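SnoaL-like domain-containing protein (PDB 3EN8) is of unknown function but has an NTF2-like, SnoaL-type fold, forms a two-chain assembly and binds calcium. Local coordinates at residues 92-97 / 106-111. Sequence-based numbering, arbitrary orientation.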
loop_
_atom_site.group_PDB
_atom_site.type_symbol
_atom_site.label_atom_id
_atom_site.label_comp_id
_atom_site.label_asym_id
_atom_site.label_seq_id
_atom_site.Cartn_x
_atom_site.Cartn_y
_atom_site.Cartn_z
ATOM N N THR A 92 -0.343 -4.563 -6.933
ATOM C CA THR A 92 0.329 -3.280 -6.873
ATOM C C THR A 92 -0.462 -2.290 -6.014
ATOM O O THR A 92 -1.685 -2.331 -5.884
ATOM C CB THR A 92 0.619 -2.746 -8.309
ATOM O OG1 THR A 92 1.257 -3.774 -9.087
ATOM C CG2 THR A 92 1.550 -1.521 -8.255
ATOM N N VAL A 93 0.300 -1.470 -5.350
ATOM C CA VAL A 93 -0.224 -0.364 -4.523
ATOM C C VAL A 93 0.477 0.902 -4.910
ATOM O O VAL A 93 1.687 0.975 -4.949
ATOM C CB VAL A 93 -0.034 -0.618 -3.005
ATOM C CG1 VAL A 93 -0.470 0.635 -2.191
ATOM C CG2 VAL A 93 -0.826 -1.844 -2.540
ATOM N N SER A 94 -0.313 1.915 -5.234
ATOM C CA SER A 94 0.224 3.212 -5.483
ATOM C C SER A 94 -0.385 4.210 -4.474
ATOM O O SER A 94 -1.616 4.457 -4.497
ATOM C CB SER A 94 -0.113 3.670 -6.920
ATOM O OG SER A 94 0.069 5.063 -7.137
ATOM N N ILE A 95 0.492 4.772 -3.681
ATOM C CA ILE A 95 0.131 5.757 -2.660
ATOM C C ILE A 95 0.471 7.117 -3.223
ATOM O O ILE A 95 1.646 7.377 -3.526
ATOM C CB ILE A 95 0.909 5.535 -1.330
ATOM C CG1 ILE A 95 0.798 4.125 -0.813
ATOM C CG2 ILE A 95 0.494 6.605 -0.296
ATOM C CD1 ILE A 95 1.965 3.760 0.133
HETATM N N MSE A 96 -0.527 7.984 -3.393
HETATM C CA MSE A 96 -0.268 9.295 -4.004
HETATM C C MSE A 96 -0.633 10.442 -3.096
HETATM O O MSE A 96 -1.699 10.484 -2.507
HETATM C CB MSE A 96 -0.991 9.472 -5.338
HETATM C CG MSE A 96 -0.409 8.616 -6.480
HETATM SE SE MSE A 96 -1.664 8.631 -7.957
HETATM C CE MSE A 96 -0.516 7.811 -9.263
ATOM N N GLU A 97 0.295 11.377 -3.036
ATOM C CA GLU A 97 0.072 12.659 -2.332
ATOM C C GLU A 97 -0.043 13.779 -3.333
ATOM O O GLU A 97 0.835 13.999 -4.190
ATOM C CB GLU A 97 1.222 12.923 -1.403
ATOM C CG GLU A 97 1.464 11.837 -0.416
ATOM C CD GLU A 97 2.868 11.876 0.110
ATOM O OE1 GLU A 97 3.229 12.871 0.762
ATOM O OE2 GLU A 97 3.610 10.916 -0.149
ATOM N N GLU A 106 4.555 9.935 -5.215
ATOM C CA GLU A 106 3.945 8.621 -5.386
ATOM C C GLU A 106 4.889 7.623 -4.774
ATOM O O GLU A 106 6.082 7.766 -4.912
ATOM C CB GLU A 106 3.767 8.305 -6.874
ATOM C CG GLU A 106 3.173 6.916 -7.134
ATOM C CD GLU A 106 2.819 6.668 -8.602
ATOM O OE1 GLU A 106 3.274 7.424 -9.514
ATOM O OE2 GLU A 106 2.078 5.678 -8.829
ATOM N N THR A 107 4.336 6.634 -4.086
ATOM C CA THR A 107 5.107 5.481 -3.607
ATOM C C THR A 107 4.413 4.227 -4.104
ATOM O O THR A 107 3.211 4.015 -3.851
ATOM C CB THR A 107 5.111 5.443 -2.083
ATOM O OG1 THR A 107 5.423 6.736 -1.578
ATOM C CG2 THR A 107 6.131 4.396 -1.549
ATOM N N GLN A 108 5.175 3.390 -4.775
ATOM C CA GLN A 108 4.653 2.155 -5.309
ATOM C C GLN A 108 5.301 0.901 -4.706
ATOM O O GLN A 108 6.500 0.840 -4.460
ATOM C CB GLN A 108 4.806 2.123 -6.829
ATOM C CG GLN A 108 3.827 2.982 -7.626
ATOM C CD GLN A 108 4.145 2.957 -9.136
ATOM O OE1 GLN A 108 5.201 3.399 -9.563
ATOM N NE2 GLN A 108 3.196 2.476 -9.942
ATOM N N TYR A 109 4.439 -0.080 -4.489
ATOM C CA TYR A 109 4.819 -1.433 -4.100
ATOM C C TYR A 109 4.246 -2.464 -5.090
ATOM O O TYR A 109 3.100 -2.376 -5.512
ATOM C CB TYR A 109 4.224 -1.741 -2.746
ATOM C CG TYR A 109 4.861 -0.987 -1.606
ATOM C CD1 TYR A 109 4.433 0.257 -1.255
ATOM C CD2 TYR A 109 5.949 -1.532 -0.911
ATOM C CE1 TYR A 109 5.018 0.959 -0.200
ATOM C CE2 TYR A 109 6.518 -0.861 0.160
ATOM C CZ TYR A 109 6.066 0.370 0.498
ATOM O OH TYR A 109 6.663 1.017 1.524
ATOM N N PHE A 110 5.037 -3.468 -5.343
ATOM C CA PHE A 110 4.738 -4.508 -6.321
ATOM C C PHE A 110 4.903 -5.839 -5.647
ATOM O O PHE A 110 6.009 -6.222 -5.292
ATOM C CB PHE A 110 5.688 -4.405 -7.519
ATOM C CG PHE A 110 5.749 -3.029 -8.139
ATOM C CD1 PHE A 110 4.847 -2.668 -9.127
ATOM C CD2 PHE A 110 6.713 -2.097 -7.733
ATOM C CE1 PHE A 110 4.904 -1.409 -9.713
ATOM C CE2 PHE A 110 6.756 -0.814 -8.320
ATOM C CZ PHE A 110 5.857 -0.492 -9.294
ATOM N N SER A 111 3.779 -6.497 -5.400
ATOM C CA SER A 111 3.761 -7.704 -4.590
ATOM C C SER A 111 3.289 -8.921 -5.391
ATOM O O SER A 111 2.540 -8.807 -6.368
ATOM C CB SER A 111 2.935 -7.473 -3.308
ATOM O OG SER A 111 1.566 -7.554 -3.542
HETATM O O HOH W 1 3.458 8.580 -1.495
#
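Glu106 reaches diagonally over the antiparallel pairing to Ser94. Glu106 CB passes 4.1 Å from Ile95 O; Glu106 CG, set anti to the backbone N (chi1 178°), comes 3.6 Å from Ser94 OG and lies alongside CG of selenomethionine Met96, and the extended chain places CD between Ser94 OG and Met96 CE. There OE2 takes a hydrogen bond from Ser94 OG at 2.7 Å, on its anti side and 31° out of the carboxylate plane, while Met96 CE lies 3.4 Å from the same Glu106 OE2. The other oxygen, OE1, is hydrogen-bonded to Tyr30 OH and salt-bridged to Arg55, so this buried carboxylate is gripped at both oxygens. Farther along this face, Thr92 CG2 meets Phe110 CD1 obliquely at 3.6 Å. Val93 and Ile95 form hydrogen-bonded pairs with Tyr109 and Thr107; the bond from Ile95 N to Thr107 O, 2.8 Å, is almost straight. On the reverse face, Ile95 CD1 touches the edge of the Tyr109 ring at CE1 (4.2 Å), and a water links Ile95 O, Thr107 OG1 and Glu97 OE2. This is the hairpin of strands 88-99 and 102-111 in the curved NTF2-like sheet: helix 3-20 covers Met96 and Ser94, strands 76-85 and 34-38 flank the pair, and the second subunit packs on the Val93 and Ile95 face, where Glu80 of that subunit is hydrogen-bonded to Tyr109 OH.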